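Local coordinates for protein phosphoribosylaminoimidazole carboxylase (Treponema denticola, PDB 5C5D) that catalyses the reversible carboxylation of 5-aminoimidazole ribonucleotide with CO2 to 4-carboxy-5-aminoimidazole ribonucleotide, a step of de novo purine biosynthesis, at residues Glu19-Glu24 against Ile63-Arg68; Leu25-Ile30 against Lys140-Ser145; Ala112-Pro117 against Ala121-Arg126. The protein carries 1 engineered substitution. One frame throughout, in Å; residues are numbered along the deposited sequence.

Contact 1. Residues Glu19-Glu24 against Ile63-Arg68; sequences EKIASE and ITIAGR
Ile21 points from the helix onto two alternate residues of a strand, Ile63 and Ile65, and all three side chains are buried. Its two branches divide the work. The methyl CG2 lies against the delta methyl of Ile63, with Ile21 CG2 and Ile63 CD1 3.7 Å apart, while the longer branch runs the other way along the strand and ends between the two partners. There Ile21 CD1 stands 3.8 Å from Ile65 CD1 and 3.9 Å from Ile63 CG2. The pairings differ in direction: Ile21 and Ile63 slide past each other in opposite senses, each offering its gamma methyl to the other's delta methyl, whereas Ile21 and Ile65 meet tip to tip. Ile21 carries CG1 beside its backbone N and CG2 opposite that N (chi1 -60°), a rotation that spreads the branches over both strand residues. Helix 15-27 here covers one face of the parallel sheet, which has strand order 2-1-3-4-5, and strand 60-65 is its middle strand, hydrogen-bonded to strand 4-9 through Ile63 and Ile65 and to strand 84-86 through Thr64. Past the strand end the chain runs into the substrate site: Gly67 binds substrate, and the side chain of Ile65 packs on that of Asp14, another substrate-binding residue. On the helix, Glu19 O is gripped twice, by Ser23 N at 2.8 Å and by Ser23 OG at 2.9 Å, from opposite faces of the carbonyl plane. The hydroxyl sits 36° out of that plane.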
ATOM      1  N   GLU D  19     -28.345   9.839   4.208  1.00 22.23           N
ATOM      2  CA  GLU D  19     -29.014  10.897   4.947  0.55 24.59           C
ATOM      3  C   GLU D  19     -28.121  12.117   5.115  1.00 22.49           C
ATOM      4  O   GLU D  19     -28.607  13.259   5.123  1.00 25.88           O
ATOM      5  CB  GLU D  19     -29.470  10.385   6.323  0.55 25.88           C
ATOM      6  CG  GLU D  19     -30.664   9.446   6.237  0.55 29.47           C
ATOM      7  CD  GLU D  19     -31.021   8.785   7.567  0.55 30.14           C
ATOM      8  OE1 GLU D  19     -30.121   8.547   8.407  0.55 29.50           O
ATOM      9  OE2 GLU D  19     -32.215   8.505   7.763  0.55 33.34           O
ATOM     10  N   LYS D  20     -26.819  11.897   5.255  1.00 20.75           N
ATOM     11  CA  LYS D  20     -25.893  13.017   5.357  1.00 19.98           C
ATOM     12  C   LYS D  20     -25.912  13.831   4.101  1.00 22.35           C
ATOM     13  O   LYS D  20     -25.839  15.061   4.146  1.00 22.86           O
ATOM     14  CB  LYS D  20     -24.473  12.557   5.633  1.00 21.78           C
ATOM     15  CG  LYS D  20     -24.276  12.134   7.071  1.00 31.51           C
ATOM     16  CD  LYS D  20     -22.877  11.671   7.303  1.00 37.93           C
ATOM     17  CE  LYS D  20     -22.630  11.477   8.760  1.00 50.49           C
ATOM     18  NZ  LYS D  20     -21.189  11.599   8.990  1.00 59.78           N
ATOM     19  N   ILE D  21     -26.002  13.150   2.964  1.00 21.08           N
ATOM     20  CA  ILE D  21     -26.057  13.854   1.698  1.00 21.24           C
ATOM     21  C   ILE D  21     -27.371  14.603   1.568  1.00 22.47           C
ATOM     22  O   ILE D  21     -27.400  15.762   1.169  1.00 21.11           O
ATOM     23  CB  ILE D  21     -25.894  12.886   0.508  1.00 19.23           C
ATOM     24  CG1 ILE D  21     -24.550  12.188   0.613  1.00 19.68           C
ATOM     25  CG2 ILE D  21     -26.000  13.644  -0.833  1.00 18.67           C
ATOM     26  CD1 ILE D  21     -24.372  11.021  -0.374  1.00 21.87           C
ATOM     27  N   ALA D  22     -28.466  13.941   1.912  1.00 21.94           N
ATOM     28  CA  ALA D  22     -29.783  14.533   1.720  1.00 23.03           C
ATOM     29  C   ALA D  22     -29.906  15.756   2.620  1.00 24.91           C
ATOM     30  O   ALA D  22     -30.407  16.797   2.208  1.00 25.29           O
ATOM     31  CB  ALA D  22     -30.878  13.531   2.018  1.00 26.44           C
ATOM     32  N   SER D  23     -29.417  15.622   3.848  1.00 23.83           N
ATOM     33  CA  SER D  23     -29.459  16.716   4.811  1.00 28.44           C
ATOM     34  C   SER D  23     -28.780  17.950   4.238  1.00 25.59           C
ATOM     35  O   SER D  23     -29.276  19.071   4.368  1.00 29.42           O
ATOM     36  CB  SER D  23     -28.780  16.316   6.128  1.00 33.76           C
ATOM     37  OG  SER D  23     -29.577  15.384   6.824  1.00 41.09           O
ATOM     38  N   GLU D  24     -27.649  17.744   3.597  1.00 22.24           N
ATOM     39  CA  GLU D  24     -26.915  18.883   3.065  1.00 25.08           C
ATOM     40  C   GLU D  24     -27.646  19.453   1.840  1.00 25.33           C
ATOM     41  O   GLU D  24     -27.716  20.671   1.675  1.00 26.07           O
ATOM     42  CB  GLU D  24     -25.469  18.483   2.724  1.00 25.27           C
ATOM     43  CG  GLU D  24     -24.511  19.645   2.747  1.00 28.57           C
ATOM     44  CD  GLU D  24     -24.241  20.149   4.157  1.00 33.99           C
ATOM     45  OE1 GLU D  24     -24.803  19.583   5.114  1.00 34.32           O
ATOM     46  OE2 GLU D  24     -23.440  21.094   4.315  1.00 35.87           O
ATOM     47  N   ILE D  63     -26.712  10.562  -7.365  1.00 15.37           N
ATOM     48  CA  ILE D  63     -25.577  10.327  -6.465  1.00 16.99           C
ATOM     49  C   ILE D  63     -25.680   8.866  -6.052  1.00 18.79           C
ATOM     50  O   ILE D  63     -26.672   8.456  -5.440  1.00 18.95           O
ATOM     51  CB  ILE D  63     -25.577  11.264  -5.256  1.00 17.07           C
ATOM     52  CG1 ILE D  63     -25.479  12.718  -5.701  1.00 18.92           C
ATOM     53  CG2 ILE D  63     -24.426  10.917  -4.308  1.00 17.57           C
ATOM     54  CD1 ILE D  63     -25.582  13.724  -4.518  1.00 18.01           C
ATOM     55  N   THR D  64     -24.654   8.085  -6.380  1.00 15.46           N
ATOM     56  CA  THR D  64     -24.684   6.644  -6.202  1.00 15.89           C
ATOM     57  C   THR D  64     -23.751   6.185  -5.097  1.00 16.09           C
ATOM     58  O   THR D  64     -22.593   6.561  -5.035  1.00 18.10           O
ATOM     59  CB  THR D  64     -24.338   5.953  -7.515  1.00 20.37           C
ATOM     60  OG1 THR D  64     -23.134   6.561  -8.034  1.00 19.40           O
ATOM     61  CG2 THR D  64     -25.509   6.106  -8.493  1.00 22.00           C
ATOM     62  N   ILE D  65     -24.329   5.416  -4.192  1.00 16.49           N
ATOM     63  CA  ILE D  65     -23.659   4.961  -2.969  1.00 15.82           C
ATOM     64  C   ILE D  65     -23.575   3.450  -2.893  1.00 19.09           C
ATOM     65  O   ILE D  65     -24.585   2.802  -2.760  1.00 21.21           O
ATOM     66  CB  ILE D  65     -24.427   5.422  -1.736  1.00 17.88           C
ATOM     67  CG1 ILE D  65     -24.557   6.951  -1.730  1.00 18.86           C
ATOM     68  CG2 ILE D  65     -23.736   4.997  -0.456  1.00 18.43           C
ATOM     69  CD1 ILE D  65     -25.642   7.413  -0.745  1.00 19.63           C
ATOM     70  N   ALA D  66     -22.378   2.882  -2.977  1.00 17.42           N
ATOM     71  CA  ALA D  66     -22.240   1.445  -2.860  1.00 17.69           C
ATOM     72  C   ALA D  66     -20.923   1.122  -2.186  1.00 19.17           C
ATOM     73  O   ALA D  66     -19.885   1.665  -2.572  1.00 20.23           O
ATOM     74  CB  ALA D  66     -22.312   0.781  -4.198  1.00 21.01           C
ATOM     75  N   GLY D  67     -20.986   0.234  -1.196  1.00 19.31           N
ATOM     76  CA  GLY D  67     -19.783  -0.186  -0.509  1.00 21.73           C
ATOM     77  C   GLY D  67     -19.093  -1.339  -1.199  1.00 22.00           C
ATOM     78  O   GLY D  67     -19.537  -1.831  -2.246  1.00 21.83           O
ATOM     79  N   ARG D  68     -17.994  -1.782  -0.591  1.00 19.24           N
ATOM     80  CA  ARG D  68     -17.194  -2.854  -1.144  1.00 19.50           C
ATOM     81  C   ARG D  68     -16.846  -2.510  -2.558  1.00 20.99           C
ATOM     82  O   ARG D  68     -16.540  -1.351  -2.824  1.00 20.30           O
ATOM     83  CB  ARG D  68     -17.930  -4.176  -0.994  1.00 20.29           C
ATOM     84  CG  ARG D  68     -18.160  -4.446   0.461  1.00 27.09           C
ATOM     85  CD  ARG D  68     -18.702  -5.837   0.710  1.00 32.74           C
ATOM     86  NE  ARG D  68     -18.628  -6.128   2.131  1.00 41.09           N
ATOM     87  CZ  ARG D  68     -18.850  -7.317   2.673  1.00 50.34           C
ATOM     88  NH1 ARG D  68     -19.175  -8.349   1.907  1.00 53.00           N
ATOM     89  NH2 ARG D  68     -18.746  -7.465   3.987  1.00 53.68           N
TER

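Contact 2. Residues Leu25-Ile30 against Lys140-Ser145; sequences LKTFGI and KSYMES
Phe28 and Tyr142 are the closest backbone positions between the two segments, with CA atoms 8.3 Å apart. The contact itself is made by side chains. Residues 25-30 carry the last turn of helix 15-27 and the chain that leaves it, closed by a Schellman motif: Gly29 has positive phi, Gly29 N bonds to Lys26 O, and Ile30 N returns to Leu25 O at 3.1 Å. Residues 140-145 are regular helix within the long C-terminal helix 133-157, which packs here on Phe28 and, through Tyr142 and Met143, on Leu122 and Arg126 of helix 117-129. Phe28 and Tyr142 cross at about a right angle as side chains, and their ring planes are inclined at 49°, an oblique pair with centroids 4.6 Å apart. With CG opposite its backbone N (chi1 -177°), Tyr142 stretches out from its helix to bring one ring face under Phe28, which also packs on Leu122. At the far end of the tyrosine, Tyr142 OH is probably hydrogen-bonded to Glu24 OE2. Thr27 is a marginal neighbour of the same ring, and its hydroxyl is bonded to Glu24 O one turn back. Phe28 CE1 sits above the CG end of the Tyr142 ring, and Phe28 CZ lies over the middle of that face, 3.5 Å from Tyr142 CD1.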
ATOM      1  N   LEU D  25     -28.222  18.595   1.001  1.00 23.44           N
ATOM      2  CA  LEU D  25     -28.988  19.095  -0.155  1.00 23.17           C
ATOM      3  C   LEU D  25     -30.175  19.950   0.302  1.00 26.40           C
ATOM      4  O   LEU D  25     -30.550  20.926  -0.347  1.00 27.22           O
ATOM      5  CB  LEU D  25     -29.482  17.950  -1.030  1.00 25.36           C
ATOM      6  CG  LEU D  25     -28.432  17.180  -1.817  1.00 22.46           C
ATOM      7  CD1 LEU D  25     -29.060  15.912  -2.398  1.00 21.13           C
ATOM      8  CD2 LEU D  25     -27.836  18.037  -2.901  1.00 20.44           C
ATOM      9  N   LYS D  26     -30.755  19.613   1.445  1.00 26.00           N
ATOM     10  CA  LYS D  26     -31.892  20.367   1.938  1.00 28.89           C
ATOM     11  C   LYS D  26     -31.491  21.792   2.283  1.00 29.07           C
ATOM     12  O   LYS D  26     -32.277  22.709   2.084  1.00 31.83           O
ATOM     13  CB  LYS D  26     -32.499  19.671   3.156  1.00 30.99           C
ATOM     14  CG  LYS D  26     -33.844  20.221   3.547  1.00 38.76           C
ATOM     15  CD  LYS D  26     -34.568  19.278   4.475  1.00 45.67           C
ATOM     16  CE  LYS D  26     -36.010  19.700   4.657  1.00 55.19           C
ATOM     17  NZ  LYS D  26     -36.757  18.730   5.501  1.00 60.91           N
ATOM     18  N   THR D  27     -30.269  21.975   2.779  1.00 29.23           N
ATOM     19  CA  THR D  27     -29.774  23.302   3.119  1.00 31.24           C
ATOM     20  C   THR D  27     -29.633  24.176   1.860  1.00 30.94           C
ATOM     21  O   THR D  27     -29.802  25.388   1.938  1.00 33.56           O
ATOM     22  CB  THR D  27     -28.415  23.258   3.844  1.00 32.16           C
ATOM     23  OG1 THR D  27     -27.395  22.816   2.959  1.00 37.50           O
ATOM     24  CG2 THR D  27     -28.463  22.321   5.029  1.00 28.49           C
ATOM     25  N   PHE D  28     -29.338  23.564   0.711  1.00 30.63           N
ATOM     26  CA  PHE D  28     -29.245  24.294  -0.566  1.00 26.55           C
ATOM     27  C   PHE D  28     -30.593  24.490  -1.263  1.00 31.86           C
ATOM     28  O   PHE D  28     -30.668  25.157  -2.309  1.00 34.51           O
ATOM     29  CB  PHE D  28     -28.307  23.572  -1.543  1.00 25.32           C
ATOM     30  CG  PHE D  28     -26.879  23.487  -1.080  1.00 28.89           C
ATOM     31  CD1 PHE D  28     -26.126  24.630  -0.928  1.00 33.29           C
ATOM     32  CD2 PHE D  28     -26.279  22.258  -0.823  1.00 27.70           C
ATOM     33  CE1 PHE D  28     -24.813  24.553  -0.507  1.00 33.13           C
ATOM     34  CE2 PHE D  28     -24.958  22.173  -0.410  1.00 29.60           C
ATOM     35  CZ  PHE D  28     -24.229  23.324  -0.241  1.00 30.60           C
ATOM     36  N   GLY D  29     -31.651  23.912  -0.702  1.00 29.88           N
ATOM     37  CA  GLY D  29     -32.981  24.052  -1.261  1.00 31.40           C
ATOM     38  C   GLY D  29     -33.225  23.164  -2.481  1.00 30.30           C
ATOM     39  O   GLY D  29     -34.037  23.481  -3.365  1.00 32.61           O
ATOM     40  N   ILE D  30     -32.542  22.033  -2.509  1.00 22.27           N
ATOM     41  CA  ILE D  30     -32.577  21.111  -3.648  1.00 24.22           C
ATOM     42  C   ILE D  30     -33.368  19.856  -3.300  1.00 22.38           C
ATOM     43  O   ILE D  30     -33.055  19.151  -2.330  1.00 24.59           O
ATOM     44  CB  ILE D  30     -31.139  20.720  -4.096  1.00 24.32           C
ATOM     45  CG1 ILE D  30     -30.406  21.947  -4.634  1.00 21.78           C
ATOM     46  CG2 ILE D  30     -31.179  19.619  -5.150  1.00 26.66           C
ATOM     47  CD1 ILE D  30     -28.910  21.791  -4.759  1.00 20.76           C
ATOM     48  N   LYS D 140     -23.018  30.398  -2.645  1.00 27.19           N
ATOM     49  CA  LYS D 140     -22.135  31.485  -2.231  1.00 26.57           C
ATOM     50  C   LYS D 140     -22.271  31.750  -0.726  1.00 27.42           C
ATOM     51  O   LYS D 140     -21.279  31.876  -0.029  1.00 30.61           O
ATOM     52  CB  LYS D 140     -22.446  32.752  -3.037  1.00 31.29           C
ATOM     53  CG  LYS D 140     -21.685  33.986  -2.613  1.00 32.32           C
ATOM     54  CD  LYS D 140     -22.054  35.155  -3.532  1.00 39.78           C
ATOM     55  CE  LYS D 140     -22.089  36.500  -2.811  1.00 49.35           C
ATOM     56  NZ  LYS D 140     -20.783  37.211  -2.836  1.00 52.41           N
ATOM     57  N   SER D 141     -23.501  31.782  -0.228  1.00 24.60           N
ATOM     58  CA  SER D 141     -23.743  31.975   1.199  1.00 30.60           C
ATOM     59  C   SER D 141     -23.059  30.857   2.021  1.00 30.29           C
ATOM     60  O   SER D 141     -22.420  31.114   3.047  1.00 31.13           O
ATOM     61  CB  SER D 141     -25.244  32.037   1.473  1.00 36.51           C
ATOM     62  OG  SER D 141     -25.498  32.034   2.863  1.00 44.83           O
ATOM     63  N   TYR D 142     -23.166  29.624   1.536  1.00 26.59           N
ATOM     64  CA  TYR D 142     -22.583  28.443   2.185  1.00 23.57           C
ATOM     65  C   TYR D 142     -21.075  28.519   2.264  1.00 26.26           C
ATOM     66  O   TYR D 142     -20.467  28.299   3.318  1.00 27.37           O
ATOM     67  CB  TYR D 142     -23.005  27.211   1.396  1.00 23.65           C
ATOM     68  CG  TYR D 142     -22.593  25.851   1.898  1.00 26.82           C
ATOM     69  CD1 TYR D 142     -23.449  25.102   2.694  1.00 31.58           C
ATOM     70  CD2 TYR D 142     -21.402  25.264   1.478  1.00 27.03           C
ATOM     71  CE1 TYR D 142     -23.106  23.837   3.105  1.00 34.24           C
ATOM     72  CE2 TYR D 142     -21.044  23.996   1.888  1.00 30.26           C
ATOM     73  CZ  TYR D 142     -21.896  23.288   2.706  1.00 36.43           C
ATOM     74  OH  TYR D 142     -21.548  22.021   3.113  1.00 39.83           O
ATOM     75  N   MET D 143     -20.463  28.834   1.128  1.00 25.77           N
ATOM     76  CA  MET D 143     -19.021  28.814   1.036  1.00 23.06           C
ATOM     77  C   MET D 143     -18.464  30.026   1.792  1.00 26.15           C
ATOM     78  O   MET D 143     -17.422  29.920   2.446  1.00 24.97           O
ATOM     79  CB  MET D 143     -18.585  28.741  -0.447  1.00 23.87           C
ATOM     80  CG  MET D 143     -18.677  27.283  -0.997  1.00 27.70           C
ATOM     81  SD  MET D 143     -18.180  27.035  -2.715  1.00 31.08           S
ATOM     82  CE  MET D 143     -16.431  26.713  -2.396  1.00 32.61           C
ATOM     83  N   GLU D 144     -19.174  31.152   1.774  1.00 26.66           N
ATOM     84  CA  GLU D 144     -18.729  32.318   2.540  1.00 28.28           C
ATOM     85  C   GLU D 144     -18.804  32.052   4.031  1.00 30.62           C
ATOM     86  O   GLU D 144     -17.910  32.441   4.789  1.00 29.77           O
ATOM     87  CB  GLU D 144     -19.551  33.570   2.178  1.00 31.96           C
ATOM     88  CG  GLU D 144     -19.190  34.092   0.791  1.00 40.28           C
ATOM     89  CD  GLU D 144     -19.882  35.395   0.407  1.00 47.01           C
ATOM     90  OE1 GLU D 144     -20.886  35.794   1.047  1.00 49.87           O
ATOM     91  OE2 GLU D 144     -19.395  36.017  -0.561  1.00 47.20           O
ATOM     92  N   SER D 145     -19.858  31.366   4.448  1.00 28.42           N
ATOM     93  CA  SER D 145     -20.008  31.008   5.852  1.00 30.84           C
ATOM     94  C   SER D 145     -18.867  30.112   6.318  1.00 26.70           C
ATOM     95  O   SER D 145     -18.350  30.294   7.424  1.00 28.48           O
ATOM     96  CB  SER D 145     -21.365  30.328   6.080  1.00 40.10           C
ATOM     97  OG  SER D 145     -21.432  29.786   7.380  1.00 45.31           O
TER

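Contact 3. Residues Ala112-Pro117 against Ala121-Arg126; sequences ALVLEP and ALLAAR
Leu123 supplies the apolar half of the contact through a single methyl. Its CD2 touches two residues, lying 3.7 Å from Val114 CG2 and 3.8 Å from Ala112 CB, so that the leucine tip is set against both positions of the chain. Leu123 holds CG opposite its backbone N (chi1 170°), which carries the branch away from the helix toward the sheet, and it crosses Val114 obliquely. Val114 presents CG2, the methyl beside its own backbone N. All three residues are buried. The polar half is a backbone bond in the first turn of helix 117-129: Ala121 N donates to Pro117 O at 3.2 Å, an i to i+4 bond between two residues that are likewise buried. The methyl of Ala121 lies near the same acceptor, with Ala121 CB 3.9 Å from Pro117 O. Glu116 occupies the N-cap position just before Pro117. The segments form a beta-alpha unit: the short strand 112-113, outermost of the parallel sheet within this chain, leads through a tight connection into a helix that folds back over it. Backbone pairing joins Ala112 to Thr84 and Ala86, and Val114 to Ala86. Ala112 also packs on Ala112 of a neighbouring subunit, with which Leu113 forms backbone hydrogen bonds.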
ATOM      1  N   ALA D 112     -18.527  11.427 -11.388  1.00 16.48           N
ATOM      2  CA  ALA D 112     -17.702  12.291 -10.542  1.00 15.37           C
ATOM      3  C   ALA D 112     -17.478  11.641  -9.188  1.00 17.19           C
ATOM      4  O   ALA D 112     -18.441  11.403  -8.476  1.00 21.11           O
ATOM      5  CB  ALA D 112     -18.403  13.606 -10.353  1.00 17.05           C
ATOM      6  N   LEU D 113     -16.234  11.370  -8.799  1.00 12.75           N
ATOM      7  CA  LEU D 113     -15.998  10.789  -7.482  1.00 14.34           C
ATOM      8  C   LEU D 113     -15.741  11.882  -6.442  1.00 16.16           C
ATOM      9  O   LEU D 113     -14.925  12.791  -6.671  1.00 16.56           O
ATOM     10  CB  LEU D 113     -14.801   9.864  -7.534  1.00 14.12           C
ATOM     11  CG  LEU D 113     -14.425   9.163  -6.226  1.00 15.99           C
ATOM     12  CD1 LEU D 113     -15.571   8.336  -5.621  1.00 16.20           C
ATOM     13  CD2 LEU D 113     -13.210   8.303  -6.530  1.00 21.90           C
ATOM     14  N   VAL D 114     -16.473  11.809  -5.332  1.00 14.82           N
ATOM     15  CA  VAL D 114     -16.282  12.705  -4.187  1.00 16.88           C
ATOM     16  C   VAL D 114     -16.372  11.885  -2.922  1.00 18.14           C
ATOM     17  O   VAL D 114     -17.297  11.082  -2.782  1.00 19.01           O
ATOM     18  CB  VAL D 114     -17.336  13.807  -4.167  1.00 20.33           C
ATOM     19  CG1 VAL D 114     -17.193  14.702  -2.960  1.00 24.32           C
ATOM     20  CG2 VAL D 114     -17.216  14.666  -5.402  1.00 21.64           C
ATOM     21  N   LEU D 115     -15.441  12.076  -1.991  1.00 16.68           N
ATOM     22  CA  LEU D 115     -15.464  11.249  -0.793  1.00 15.55           C
ATOM     23  C   LEU D 115     -16.462  11.647   0.274  1.00 19.81           C
ATOM     24  O   LEU D 115     -17.114  10.782   0.869  1.00 21.82           O
ATOM     25  CB  LEU D 115     -14.090  11.232  -0.145  1.00 15.42           C
ATOM     26  CG  LEU D 115     -12.998  10.493  -0.897  1.00 20.62           C
ATOM     27  CD1 LEU D 115     -11.793  10.379   0.010  1.00 20.18           C
ATOM     28  CD2 LEU D 115     -13.476   9.130  -1.326  1.00 23.20           C
ATOM     29  N   GLU D 116     -16.534  12.928   0.594  1.00 17.74           N
ATOM     30  CA  GLU D 116     -17.353  13.331   1.710  1.00 18.92           C
ATOM     31  C   GLU D 116     -18.792  13.600   1.278  1.00 19.45           C
ATOM     32  O   GLU D 116     -19.023  14.334   0.313  1.00 17.56           O
ATOM     33  CB  GLU D 116     -16.789  14.586   2.348  1.00 19.19           C
ATOM     34  CG  GLU D 116     -15.449  14.447   3.058  1.00 21.33           C
ATOM     35  CD  GLU D 116     -15.536  13.702   4.356  1.00 25.43           C
ATOM     36  OE1 GLU D 116     -16.635  13.654   4.933  1.00 29.11           O
ATOM     37  OE2 GLU D 116     -14.498  13.153   4.800  1.00 25.11           O
ATOM     38  N   PRO D 117     -19.752  13.094   2.038  1.00 19.08           N
ATOM     39  CA  PRO D 117     -21.162  13.327   1.715  1.00 17.83           C
ATOM     40  C   PRO D 117     -21.544  14.798   1.605  1.00 18.69           C
ATOM     41  O   PRO D 117     -22.310  15.144   0.698  1.00 18.77           O
ATOM     42  CB  PRO D 117     -21.910  12.644   2.869  1.00 24.15           C
ATOM     43  CG  PRO D 117     -20.893  12.207   3.842  1.00 28.70           C
ATOM     44  CD  PRO D 117     -19.583  12.159   3.165  1.00 23.01           C
ATOM     45  N   ALA D 121     -23.015  16.718  -1.968  1.00 17.47           N
ATOM     46  CA  ALA D 121     -24.131  17.671  -2.043  1.00 19.09           C
ATOM     47  C   ALA D 121     -23.698  19.012  -2.605  1.00 19.40           C
ATOM     48  O   ALA D 121     -24.394  19.594  -3.441  1.00 19.28           O
ATOM     49  CB  ALA D 121     -24.741  17.864  -0.677  1.00 20.38           C
ATOM     50  N   LEU D 122     -22.546  19.505  -2.165  1.00 18.05           N
ATOM     51  CA  LEU D 122     -22.045  20.782  -2.659  1.00 19.96           C
ATOM     52  C   LEU D 122     -21.715  20.719  -4.135  1.00 17.45           C
ATOM     53  O   LEU D 122     -22.046  21.654  -4.885  1.00 17.79           O
ATOM     54  CB  LEU D 122     -20.802  21.208  -1.854  1.00 17.74           C
ATOM     55  CG  LEU D 122     -20.150  22.541  -2.222  1.00 17.95           C
ATOM     56  CD1 LEU D 122     -21.090  23.714  -2.039  1.00 19.00           C
ATOM     57  CD2 LEU D 122     -18.868  22.731  -1.412  1.00 18.30           C
ATOM     58  N   LEU D 123     -21.102  19.619  -4.567  1.00 15.31           N
ATOM     59  CA  LEU D 123     -20.802  19.475  -5.987  1.00 16.62           C
ATOM     60  C   LEU D 123     -22.093  19.466  -6.771  1.00 17.68           C
ATOM     61  O   LEU D 123     -22.185  20.098  -7.819  1.00 17.12           O
ATOM     62  CB  LEU D 123     -20.015  18.194  -6.279  1.00 17.02           C
ATOM     63  CG  LEU D 123     -19.862  17.818  -7.770  1.00 14.94           C
ATOM     64  CD1 LEU D 123     -19.088  18.855  -8.535  1.00 15.92           C
ATOM     65  CD2 LEU D 123     -19.187  16.469  -7.903  1.00 17.31           C
ATOM     66  N   ALA D 124     -23.083  18.717  -6.301  1.00 18.70           N
ATOM     67  CA  ALA D 124     -24.365  18.692  -7.022  1.00 17.93           C
ATOM     68  C   ALA D 124     -24.918  20.121  -7.140  1.00 18.12           C
ATOM     69  O   ALA D 124     -25.376  20.557  -8.215  1.00 16.39           O
ATOM     70  CB  ALA D 124     -25.356  17.800  -6.337  1.00 20.02           C
ATOM     71  N   ALA D 125     -24.918  20.850  -6.033  1.00 17.71           N
ATOM     72  CA  ALA D 125     -25.445  22.206  -6.054  1.00 17.12           C
ATOM     73  C   ALA D 125     -24.664  23.059  -7.042  1.00 18.01           C
ATOM     74  O   ALA D 125     -25.248  23.859  -7.786  1.00 20.54           O
ATOM     75  CB  ALA D 125     -25.405  22.814  -4.627  1.00 21.47           C
ATOM     76  N   ARG D 126     -23.350  22.893  -7.067  1.00 19.11           N
ATOM     77  CA  ARG D 126     -22.530  23.728  -7.949  1.00 17.99           C
ATOM     78  C   ARG D 126     -22.682  23.349  -9.413  1.00 19.79           C
ATOM     79  O   ARG D 126     -22.499  24.200 -10.290  1.00 21.94           O
ATOM     80  CB  ARG D 126     -21.067  23.686  -7.484  1.00 18.99           C
ATOM     81  CG  ARG D 126     -20.954  24.368  -6.131  1.00 19.11           C
ATOM     82  CD  ARG D 126     -19.590  24.202  -5.495  1.00 20.17           C
ATOM     83  NE  ARG D 126     -18.594  25.028  -6.146  1.00 21.20           N
ATOM     84  CZ  ARG D 126     -17.308  24.996  -5.843  1.00 20.49           C
ATOM     85  NH1 ARG D 126     -16.876  24.157  -4.911  1.00 21.82           N
ATOM     86  NH2 ARG D 126     -16.453  25.776  -6.487  1.00 21.63           N
TER

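The three contacts share one alpha/beta core and centre on helices 15-27 and 117-129. Contacts 1 and 2 lie on successive parts of helix 15-27, their centres about 17 Å apart, and are joined by a probable hydrogen bond between Glu24 and Tyr142. The centre of contact 3 is about 10 Å from that of contact 1 and about 13 Å from that of contact 2, and its helix packs beside both: Ile21 CG1 is 3.5 Å from Pro117 CB, and Leu25 CD2 is 3.8 Å from Ala121 CB. Along the chain, the segments of contacts 1 and 2 alternate, while contact 3 follows contact 1 and falls between the segments of contact 2. Helix 133-157 thereby closes onto elements from the start of the chain.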